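Local coordinates for arginine decarboxylase, A207R protein (Paramecium bursaria Chlorella virus 1, PDB 2NVA) that decarboxylates arginine to agmatine with the help of pyridoxal 5'-phosphate as its cofactor, at residues A[65-70]-A[88-93]; A[129-134]-A[169-174]; A[306-311]-A[335-340]. One frame throughout, in Å; residues are numbered along the deposited sequence.

Contact 1 of 3, residues A[65-70]-A[88-93]; sequences NFDCAS and IFAHTM. With PL2 ((4-{[(4-{[amino(imino)methyl]amino}butyl)amino]methyl}-5-hydroxy-6-methylpyridin-3-yl)methyl dihydrogen phosphate), chain I.
The carboxylate of Asp67 meets the methyl of Ala90, just past the end of the neighbouring parallel strand, and turns to the bound agmatine–cofactor adduct. OD1 comes within 3.1 Å of the pyridine N1 of PL2 and also forms a salt bridge with Lys48. The other oxygen, OD2, lies 3.1 Å from Ala90 CB, and the small methyl allows so close an approach. Water 1 donates to Asp67 OD2 and to Ala90 O, tying carboxylate to backbone. With CG roughly anti to the backbone N (chi1 155°), the carboxylate is carried over to Ala90 and the cofactor. Behind it stands the strand ladder: Ile88 N gives a straight bond to Phe66 O (2.9 Å), and Cys68 N returns a slightly bent one to Ile88 O (3.0 Å). Beyond Cys68 the pairing weakens as Phe89 and Ala90 centre successive inverse gamma turns. There Ala69 O lies at the Phe89 ring edge, 3.5 Å from CE1; the weakly positive C-H rim suits a carbonyl oxygen in its plane. His91 NE2 is bonded to Cys322 O of the second subunit, while ND1 accepts Met93 N (3.1 Å). Strand 65-68, helix 71-80 and strand 87-89 form a beta-alpha-beta unit of the TIM barrel, whose C-terminal strand ends carry the cofactor site.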
loop_
_atom_site.group_PDB
_atom_site.type_symbol
_atom_site.label_atom_id
_atom_site.label_comp_id
_atom_site.label_asym_id
_atom_site.label_seq_id
_atom_site.Cartn_x
_atom_site.Cartn_y
_atom_site.Cartn_z
ATOM N N ASN A 65 26.769 -8.543 0.925
ATOM C CA ASN A 65 26.089 -9.377 -0.064
ATOM C C ASN A 65 24.588 -9.097 -0.063
ATOM O O ASN A 65 24.159 -8.146 0.573
ATOM C CB ASN A 65 26.417 -10.851 0.171
ATOM C CG ASN A 65 27.861 -11.177 -0.135
ATOM O OD1 ASN A 65 28.572 -10.390 -0.764
ATOM N ND2 ASN A 65 28.303 -12.354 0.297
ATOM N N PHE A 66 23.810 -9.893 -0.794
ATOM C CA PHE A 66 22.407 -9.534 -1.031
ATOM C C PHE A 66 21.436 -10.680 -0.874
ATOM O O PHE A 66 21.746 -11.834 -1.200
ATOM C CB PHE A 66 22.252 -8.862 -2.404
ATOM C CG PHE A 66 23.052 -7.600 -2.523
ATOM C CD1 PHE A 66 22.516 -6.387 -2.117
ATOM C CD2 PHE A 66 24.373 -7.637 -2.962
ATOM C CE1 PHE A 66 23.265 -5.227 -2.183
ATOM C CE2 PHE A 66 25.142 -6.466 -3.033
ATOM C CZ PHE A 66 24.584 -5.271 -2.655
ATOM N N ASP A 67 20.283 -10.331 -0.314
ATOM C CA ASP A 67 19.116 -11.201 -0.235
ATOM C C ASP A 67 18.079 -10.621 -1.183
ATOM O O ASP A 67 17.549 -9.531 -0.943
ATOM C CB ASP A 67 18.597 -11.255 1.218
ATOM C CG ASP A 67 17.124 -11.590 1.320
ATOM O OD1 ASP A 67 16.509 -11.233 2.350
ATOM O OD2 ASP A 67 16.544 -12.187 0.371
ATOM N N CYS A 68 17.811 -11.336 -2.276
ATOM C CA CYS A 68 16.821 -10.888 -3.250
ATOM C C CYS A 68 15.580 -11.755 -3.184
ATOM O O CYS A 68 15.682 -12.967 -3.035
ATOM C CB CYS A 68 17.395 -10.935 -4.662
ATOM S SG CYS A 68 18.736 -9.747 -4.959
ATOM N N ALA A 69 14.412 -11.135 -3.329
ATOM C CA ALA A 69 13.128 -11.817 -3.150
ATOM C C ALA A 69 12.460 -12.203 -4.463
ATOM O O ALA A 69 11.496 -12.971 -4.461
ATOM C CB ALA A 69 12.178 -10.931 -2.329
ATOM N N SER A 70 12.963 -11.658 -5.569
ATOM C CA SER A 70 12.324 -11.820 -6.872
ATOM C C SER A 70 13.343 -11.605 -7.988
ATOM O O SER A 70 14.461 -11.131 -7.728
ATOM C CB SER A 70 11.180 -10.805 -7.013
ATOM O OG SER A 70 11.668 -9.474 -6.899
ATOM N N ILE A 88 21.688 -14.450 -2.406
ATOM C CA ILE A 88 20.866 -15.584 -1.970
ATOM C C ILE A 88 19.447 -15.233 -2.406
ATOM O O ILE A 88 18.949 -14.144 -2.081
ATOM C CB ILE A 88 20.881 -15.811 -0.433
ATOM C CG1 ILE A 88 22.190 -16.438 0.097
ATOM C CG2 ILE A 88 19.759 -16.771 -0.006
ATOM C CD1 ILE A 88 23.357 -16.324 -0.809
ATOM N N PHE A 89 18.813 -16.139 -3.158
ATOM C CA PHE A 89 17.414 -15.978 -3.526
ATOM C C PHE A 89 16.606 -16.446 -2.316
ATOM O O PHE A 89 16.143 -17.599 -2.270
ATOM C CB PHE A 89 17.113 -16.827 -4.765
ATOM C CG PHE A 89 15.904 -16.381 -5.563
ATOM C CD1 PHE A 89 14.887 -15.603 -4.991
ATOM C CD2 PHE A 89 15.760 -16.813 -6.883
ATOM C CE1 PHE A 89 13.760 -15.245 -5.743
ATOM C CE2 PHE A 89 14.654 -16.460 -7.642
ATOM C CZ PHE A 89 13.646 -15.677 -7.085
ATOM N N ALA A 90 16.460 -15.558 -1.328
ATOM C CA ALA A 90 15.957 -15.971 -0.008
ATOM C C ALA A 90 14.431 -15.844 0.104
ATOM O O ALA A 90 13.914 -15.192 1.016
ATOM C CB ALA A 90 16.660 -15.178 1.108
ATOM N N HIS A 91 13.716 -16.475 -0.821
ATOM C CA HIS A 91 12.257 -16.487 -0.788
ATOM C C HIS A 91 11.886 -17.944 -1.041
ATOM O O HIS A 91 12.284 -18.519 -2.054
ATOM C CB HIS A 91 11.681 -15.436 -1.721
ATOM C CG HIS A 91 10.195 -15.278 -1.617
ATOM N ND1 HIS A 91 9.354 -16.330 -1.327
ATOM C CD2 HIS A 91 9.402 -14.190 -1.764
ATOM C CE1 HIS A 91 8.105 -15.898 -1.299
ATOM N NE2 HIS A 91 8.108 -14.603 -1.562
ATOM N N THR A 92 11.127 -18.535 -0.140
ATOM C CA THR A 92 10.861 -19.980 -0.247
ATOM C C THR A 92 9.885 -20.334 -1.356
ATOM O O THR A 92 9.718 -21.519 -1.676
ATOM C CB THR A 92 10.353 -20.596 1.090
ATOM O OG1 THR A 92 9.089 -20.011 1.430
ATOM C CG2 THR A 92 11.365 -20.350 2.226
ATOM N N MET A 93 9.245 -19.320 -1.947
ATOM C CA MET A 93 8.270 -19.547 -3.030
ATOM C C MET A 93 8.628 -18.691 -4.246
ATOM O O MET A 93 8.364 -17.486 -4.275
ATOM C CB MET A 93 6.848 -19.241 -2.546
ATOM C CG MET A 93 6.362 -20.194 -1.472
ATOM S SD MET A 93 5.994 -21.813 -2.185
ATOM C CE MET A 93 5.517 -22.746 -0.723
HETATM N N1 PL2 I . 15.021 -11.909 4.993
HETATM C C2 PL2 I . 13.800 -12.346 4.643
HETATM C C2A PL2 I . 13.640 -13.698 3.921
HETATM C C3 PL2 I . 12.690 -11.548 4.951
HETATM O O3 PL2 I . 11.464 -12.020 4.601
HETATM C C4 PL2 I . 12.826 -10.314 5.618
HETATM C C4A PL2 I . 11.620 -9.393 5.966
HETATM C C5 PL2 I . 14.140 -9.930 5.955
HETATM C C6 PL2 I . 15.208 -10.744 5.626
HETATM P P PL2 I . 14.365 -7.059 8.601
HETATM N N PL2 I . 10.358 -10.148 6.142
HETATM C CA PL2 I . 9.204 -9.385 5.649
HETATM C CG PL2 I . 7.831 -7.273 5.902
HETATM O OP2 PL2 I . 13.420 -6.844 9.880
HETATM O OP3 PL2 I . 14.185 -5.733 7.675
HETATM O OP1 PL2 I . 15.787 -7.289 8.994
HETATM O OP4 PL2 I . 13.686 -8.301 7.835
HETATM C C5M PL2 I . 14.404 -8.600 6.690
HETATM C CB PL2 I . 9.094 -8.013 6.347
HETATM C CD PL2 I . 7.698 -5.912 6.626
HETATM N NE PL2 I . 6.507 -5.250 6.048
HETATM C CZ PL2 I . 6.184 -3.954 6.176
HETATM N NH2 PL2 I . 5.063 -3.493 5.571
HETATM N NH1 PL2 I . 6.950 -3.126 6.894
HETATM O O HOH W 1 13.876 -12.637 0.160
HETATM O O HOH W 2 10.182 -15.321 -5.148
#

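Contact 2 of 3, residues A[129-134]-A[169-174]; sequences KMILRI and EVIGIS
Lys129 and Glu169 run side by side, pointing the same way, from two neighbouring parallel chains. From the backbone outward, Lys129 CB rests 3.7 Å from Ile171 CD1, and CG passes 3.9 Å from Glu169 OE2. CD lies 4.1 Å from Ile171 CG2, and the bend at the last torsion (chi4 -60°) turns NZ to Glu169 OE2, a salt bridge of 3.2 Å. NZ meets that oxygen on its syn side, though 32° out of the carboxylate plane. A long lysine suits this partly exposed place: its methylenes cover Ile171 while its charge pairs with the extended glutamate. Further in, Met130 N donates to Glu169 O, and Met130 O receives Ile171 N. From Val170 to Ile173 is three residues, against two from Met130 to Leu132, as in a beta bulge, and the buried Gly172 N is left with no partner. Regular pairing resumes with Leu132 N to Gly172 O, Ser174 N to Leu132 O, and Ile134 N to Ser174 O. Small Ser174 lets Ile131 CG2 approach its CB to 3.6 Å, whereas Leu132 CB packs 4.0 Å from Ile173 CD1 on the opposite face of the sheet. Leu132 and Val170 meet helix 156-165, which links the two strands, Ile173 meets helix 184-204, and strand 109-112 pairs with the far edge of strand 129-133.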
loop_
_atom_site.group_PDB
_atom_site.type_symbol
_atom_site.label_atom_id
_atom_site.label_comp_id
_atom_site.label_asym_id
_atom_site.label_seq_id
_atom_site.Cartn_x
_atom_site.Cartn_y
_atom_site.Cartn_z
ATOM N N LYS A 129 21.952 -24.560 -4.964
ATOM C CA LYS A 129 22.250 -24.994 -3.606
ATOM C C LYS A 129 21.141 -24.501 -2.689
ATOM O O LYS A 129 20.860 -23.304 -2.649
ATOM C CB LYS A 129 23.615 -24.485 -3.157
ATOM C CG LYS A 129 24.740 -24.907 -4.117
ATOM C CD LYS A 129 26.120 -24.589 -3.541
ATOM C CE LYS A 129 27.215 -24.710 -4.614
ATOM N NZ LYS A 129 27.277 -26.092 -5.204
ATOM N N MET A 130 20.537 -25.426 -1.947
ATOM C CA MET A 130 19.314 -25.131 -1.204
ATOM C C MET A 130 19.512 -24.970 0.290
ATOM O O MET A 130 20.300 -25.686 0.901
ATOM C CB MET A 130 18.241 -26.189 -1.481
ATOM C CG MET A 130 17.840 -26.301 -2.959
ATOM S SD MET A 130 17.367 -24.728 -3.743
ATOM C CE MET A 130 15.834 -24.369 -2.878
ATOM N N ILE A 131 18.775 -24.015 0.860
ATOM C CA ILE A 131 18.791 -23.762 2.292
ATOM C C ILE A 131 17.384 -24.006 2.823
ATOM O O ILE A 131 16.435 -23.374 2.381
ATOM C CB ILE A 131 19.267 -22.311 2.625
ATOM C CG1 ILE A 131 20.731 -22.120 2.221
ATOM C CG2 ILE A 131 19.093 -22.007 4.102
ATOM C CD1 ILE A 131 21.209 -20.657 2.273
ATOM N N LEU A 132 17.261 -24.937 3.762
ATOM C CA LEU A 132 15.951 -25.225 4.322
ATOM C C LEU A 132 15.589 -24.159 5.351
ATOM O O LEU A 132 16.292 -23.989 6.341
ATOM C CB LEU A 132 15.903 -26.630 4.942
ATOM C CG LEU A 132 14.637 -26.973 5.745
ATOM C CD1 LEU A 132 13.380 -27.007 4.876
ATOM C CD2 LEU A 132 14.814 -28.287 6.509
ATOM N N ARG A 133 14.486 -23.462 5.108
ATOM C CA ARG A 133 13.983 -22.494 6.071
ATOM C C ARG A 133 13.050 -23.185 7.061
ATOM O O ARG A 133 12.069 -23.818 6.662
ATOM C CB ARG A 133 13.250 -21.342 5.380
ATOM C CG ARG A 133 12.733 -20.307 6.367
ATOM C CD ARG A 133 12.231 -19.067 5.656
ATOM N NE ARG A 133 11.507 -18.183 6.563
ATOM C CZ ARG A 133 10.966 -17.027 6.187
ATOM N NH1 ARG A 133 11.060 -16.632 4.923
ATOM N NH2 ARG A 133 10.323 -16.266 7.069
ATOM N N ILE A 134 13.382 -23.071 8.344
ATOM C CA ILE A 134 12.549 -23.624 9.408
ATOM C C ILE A 134 11.796 -22.517 10.131
ATOM O O ILE A 134 12.288 -21.387 10.240
ATOM C CB ILE A 134 13.375 -24.480 10.408
ATOM C CG1 ILE A 134 14.418 -23.624 11.144
ATOM C CG2 ILE A 134 14.059 -25.623 9.644
ATOM C CD1 ILE A 134 15.123 -24.355 12.321
ATOM N N GLU A 169 21.137 -30.543 -3.572
ATOM C CA GLU A 169 22.145 -30.303 -2.549
ATOM C C GLU A 169 21.604 -29.323 -1.512
ATOM O O GLU A 169 21.399 -28.151 -1.822
ATOM C CB GLU A 169 23.394 -29.731 -3.220
ATOM C CG GLU A 169 24.619 -29.583 -2.319
ATOM C CD GLU A 169 25.822 -28.995 -3.065
ATOM O OE1 GLU A 169 26.899 -28.805 -2.432
ATOM O OE2 GLU A 169 25.693 -28.712 -4.280
ATOM N N VAL A 170 21.342 -29.803 -0.300
ATOM C CA VAL A 170 20.965 -28.918 0.808
ATOM C C VAL A 170 22.243 -28.500 1.550
ATOM O O VAL A 170 22.943 -29.348 2.121
ATOM C CB VAL A 170 19.945 -29.576 1.767
ATOM C CG1 VAL A 170 19.672 -28.665 2.965
ATOM C CG2 VAL A 170 18.629 -29.878 1.029
ATOM N N ILE A 171 22.551 -27.205 1.527
ATOM C CA ILE A 171 23.811 -26.711 2.083
ATOM C C ILE A 171 23.672 -25.994 3.439
ATOM O O ILE A 171 24.672 -25.591 4.039
ATOM C CB ILE A 171 24.581 -25.798 1.086
ATOM C CG1 ILE A 171 23.795 -24.507 0.789
ATOM C CG2 ILE A 171 24.951 -26.580 -0.172
ATOM C CD1 ILE A 171 24.654 -23.397 0.189
ATOM N N GLY A 172 22.438 -25.848 3.924
ATOM C CA GLY A 172 22.248 -25.176 5.202
ATOM C C GLY A 172 20.819 -24.979 5.652
ATOM O O GLY A 172 19.860 -25.484 5.042
ATOM N N ILE A 173 20.701 -24.236 6.750
ATOM C CA ILE A 173 19.417 -24.020 7.421
ATOM C C ILE A 173 19.281 -22.527 7.679
ATOM O O ILE A 173 20.252 -21.876 8.074
ATOM C CB ILE A 173 19.331 -24.789 8.789
ATOM C CG1 ILE A 173 19.634 -26.288 8.622
ATOM C CG2 ILE A 173 17.984 -24.561 9.491
ATOM C CD1 ILE A 173 18.645 -27.081 7.758
ATOM N N SER A 174 18.083 -22.005 7.447
ATOM C CA SER A 174 17.775 -20.612 7.763
ATOM C C SER A 174 16.508 -20.507 8.613
ATOM O O SER A 174 15.737 -21.456 8.730
ATOM C CB SER A 174 17.600 -19.799 6.484
ATOM O OG SER A 174 16.378 -20.115 5.856
#

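Contact 3 of 3, residues A[306-311]-A[335-340]; sequences RDVPDD and ALPELH
Arg306 runs extended through chi1 and chi2 and then bends at chi3 (48°), which swings its guanidinium across to the chain at 338-340. NH2 donates to Glu338 O at 3.0 Å, an N-H...O angle of 154°, with the acceptor near the guanidinium plane and the donor in the carbonyl plane. Water 3 completes a second route between the same groups: it accepts from Arg306 NH1 at 2.9 Å and donates to Glu338 O at 2.7 Å, so this carbonyl is gripped twice. Arginine suits the place because NH1 and NH2 lie in one plane and can reach the carbonyl directly and through the water. Over one face of the guanidinium lies His340 ND1, 3.7 Å from NH2, with the two planes 52° apart. The contact lies in the mixed beta-sheet part of the protein, away from the barrel domain, and joins the loop between strands 303-304 and 314-320 to Pro337 and the chain that follows strand 331-337. NH2 also makes a salt bridge with Asp343, whose OD2 accepts His340 N as well, so one carboxylate serves both the guanidinium and the His340 backbone. Compact, branched Val308 meets the rigid ring of Pro337, CG2 to CG 4.1 Å, the two side chains crossing at about a right angle. The carboxylate of Glu338 is engaged elsewhere, in a salt bridge with Lys271.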
loop_
_atom_site.group_PDB
_atom_site.type_symbol
_atom_site.label_atom_id
_atom_site.label_comp_id
_atom_site.label_asym_id
_atom_site.label_seq_id
_atom_site.Cartn_x
_atom_site.Cartn_y
_atom_site.Cartn_z
ATOM N N ARG A 306 11.524 24.894 11.403
ATOM C CA ARG A 306 11.465 26.253 11.954
ATOM C C ARG A 306 11.868 26.254 13.433
ATOM O O ARG A 306 11.350 25.464 14.236
ATOM C CB ARG A 306 10.052 26.815 11.786
ATOM C CG ARG A 306 9.819 28.141 12.471
ATOM C CD ARG A 306 8.481 28.760 12.077
ATOM N NE ARG A 306 7.360 27.816 12.151
ATOM C CZ ARG A 306 6.665 27.544 13.255
ATOM N NH1 ARG A 306 6.985 28.140 14.401
ATOM N NH2 ARG A 306 5.644 26.679 13.221
ATOM N N ASP A 307 12.823 27.116 13.785
ATOM C CA ASP A 307 13.273 27.251 15.178
ATOM C C ASP A 307 12.183 27.899 16.045
ATOM O O ASP A 307 11.567 28.904 15.652
ATOM C CB ASP A 307 14.559 28.089 15.247
ATOM C CG ASP A 307 15.224 28.037 16.615
ATOM O OD1 ASP A 307 14.855 27.178 17.446
ATOM O OD2 ASP A 307 16.137 28.851 16.868
ATOM N N VAL A 308 11.932 27.307 17.210
ATOM C CA VAL A 308 11.004 27.883 18.177
ATOM C C VAL A 308 11.743 28.107 19.491
ATOM O O VAL A 308 12.692 27.373 19.782
ATOM C CB VAL A 308 9.749 26.991 18.404
ATOM C CG1 VAL A 308 8.952 26.842 17.099
ATOM C CG2 VAL A 308 10.128 25.627 18.975
ATOM N N PRO A 309 11.325 29.123 20.277
ATOM C CA PRO A 309 11.933 29.306 21.599
ATOM C C PRO A 309 11.697 28.117 22.519
ATOM O O PRO A 309 10.764 27.334 22.307
ATOM C CB PRO A 309 11.260 30.564 22.155
ATOM C CG PRO A 309 10.070 30.831 21.287
ATOM C CD PRO A 309 10.336 30.170 19.960
ATOM N N ASP A 310 12.571 27.988 23.516
ATOM C CA ASP A 310 12.523 26.913 24.510
ATOM C C ASP A 310 11.183 26.847 25.225
ATOM O O ASP A 310 10.748 25.773 25.651
ATOM C CB ASP A 310 13.610 27.144 25.572
ATOM C CG ASP A 310 14.984 26.664 25.133
ATOM O OD1 ASP A 310 15.085 25.867 24.168
ATOM O OD2 ASP A 310 15.986 27.079 25.774
ATOM N N ASP A 311 10.540 27.993 25.376
ATOM C CA ASP A 311 9.300 28.054 26.139
ATOM C C ASP A 311 8.052 27.989 25.255
ATOM O O ASP A 311 6.942 28.261 25.743
ATOM C CB ASP A 311 9.278 29.309 27.013
ATOM C CG ASP A 311 9.174 30.604 26.211
ATOM O OD1 ASP A 311 9.149 30.592 24.956
ATOM O OD2 ASP A 311 9.105 31.669 26.842
ATOM N N ALA A 335 1.826 16.043 20.814
ATOM C CA ALA A 335 2.006 17.418 21.273
ATOM C C ALA A 335 3.142 18.065 20.471
ATOM O O ALA A 335 4.249 17.514 20.386
ATOM C CB ALA A 335 2.326 17.430 22.758
ATOM N N LEU A 336 2.863 19.228 19.876
ATOM C CA LEU A 336 3.848 19.928 19.045
ATOM C C LEU A 336 3.650 21.436 19.184
ATOM O O LEU A 336 2.550 21.864 19.512
ATOM C CB LEU A 336 3.674 19.528 17.564
ATOM C CG LEU A 336 4.060 18.117 17.086
ATOM C CD1 LEU A 336 3.647 17.924 15.619
ATOM C CD2 LEU A 336 5.553 17.855 17.269
ATOM N N PRO A 337 4.697 22.239 18.902
ATOM C CA PRO A 337 4.486 23.659 18.711
ATOM C C PRO A 337 3.445 23.837 17.596
ATOM O O PRO A 337 3.353 22.982 16.704
ATOM C CB PRO A 337 5.861 24.155 18.240
ATOM C CG PRO A 337 6.837 23.176 18.818
ATOM C CD PRO A 337 6.117 21.857 18.718
ATOM N N GLU A 338 2.672 24.910 17.649
ATOM C CA GLU A 338 1.725 25.184 16.581
ATOM C C GLU A 338 2.436 25.248 15.222
ATOM O O GLU A 338 3.494 25.876 15.094
ATOM C CB GLU A 338 0.953 26.487 16.823
ATOM C CG GLU A 338 -0.146 26.689 15.788
ATOM C CD GLU A 338 -1.033 27.884 16.067
ATOM O OE1 GLU A 338 -0.868 28.551 17.126
ATOM O OE2 GLU A 338 -1.912 28.155 15.223
ATOM N N LEU A 339 1.859 24.589 14.219
ATOM C CA LEU A 339 2.429 24.611 12.870
ATOM C C LEU A 339 1.559 25.485 11.957
ATOM O O LEU A 339 0.404 25.774 12.288
ATOM C CB LEU A 339 2.503 23.191 12.303
ATOM C CG LEU A 339 3.216 22.117 13.123
ATOM C CD1 LEU A 339 3.011 20.740 12.496
ATOM C CD2 LEU A 339 4.684 22.432 13.223
ATOM N N HIS A 340 2.115 25.884 10.816
ATOM C CA HIS A 340 1.416 26.722 9.851
ATOM C C HIS A 340 1.561 26.160 8.451
ATOM O O HIS A 340 2.560 25.500 8.145
ATOM C CB HIS A 340 1.958 28.147 9.921
ATOM C CG HIS A 340 1.774 28.764 11.269
ATOM N ND1 HIS A 340 2.783 28.830 12.200
ATOM C CD2 HIS A 340 0.667 29.242 11.877
ATOM C CE1 HIS A 340 2.318 29.376 13.308
ATOM N NE2 HIS A 340 1.038 29.642 13.134
HETATM O O HOH W 3 5.189 27.469 16.546
#

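Overall arrangement
Contacts 1 and 2 belong to the same parallel sheet, the barrel that holds the cofactor, with centres about 13 Å apart. They meet directly where Thr92 CG2 packs 3.8 Å from Arg133 CD. Strand 109-112, which pairs with 129-133, also touches side chains of segment 88-93 and so lies between them. Contact 1 supplies Asp67 and Ala90 to the ligand pocket, and Arg133 of contact 2 touches the ligand, its side chain about 4 Å away. Asp325 of the second subunit also hydrogen-bonds the ligand. Contact 3 stands apart in the mixed-sheet region, its centre about 45 Å from that of contact 1 and about 54 Å from that of contact 2, on the opposite side of the chain's centre.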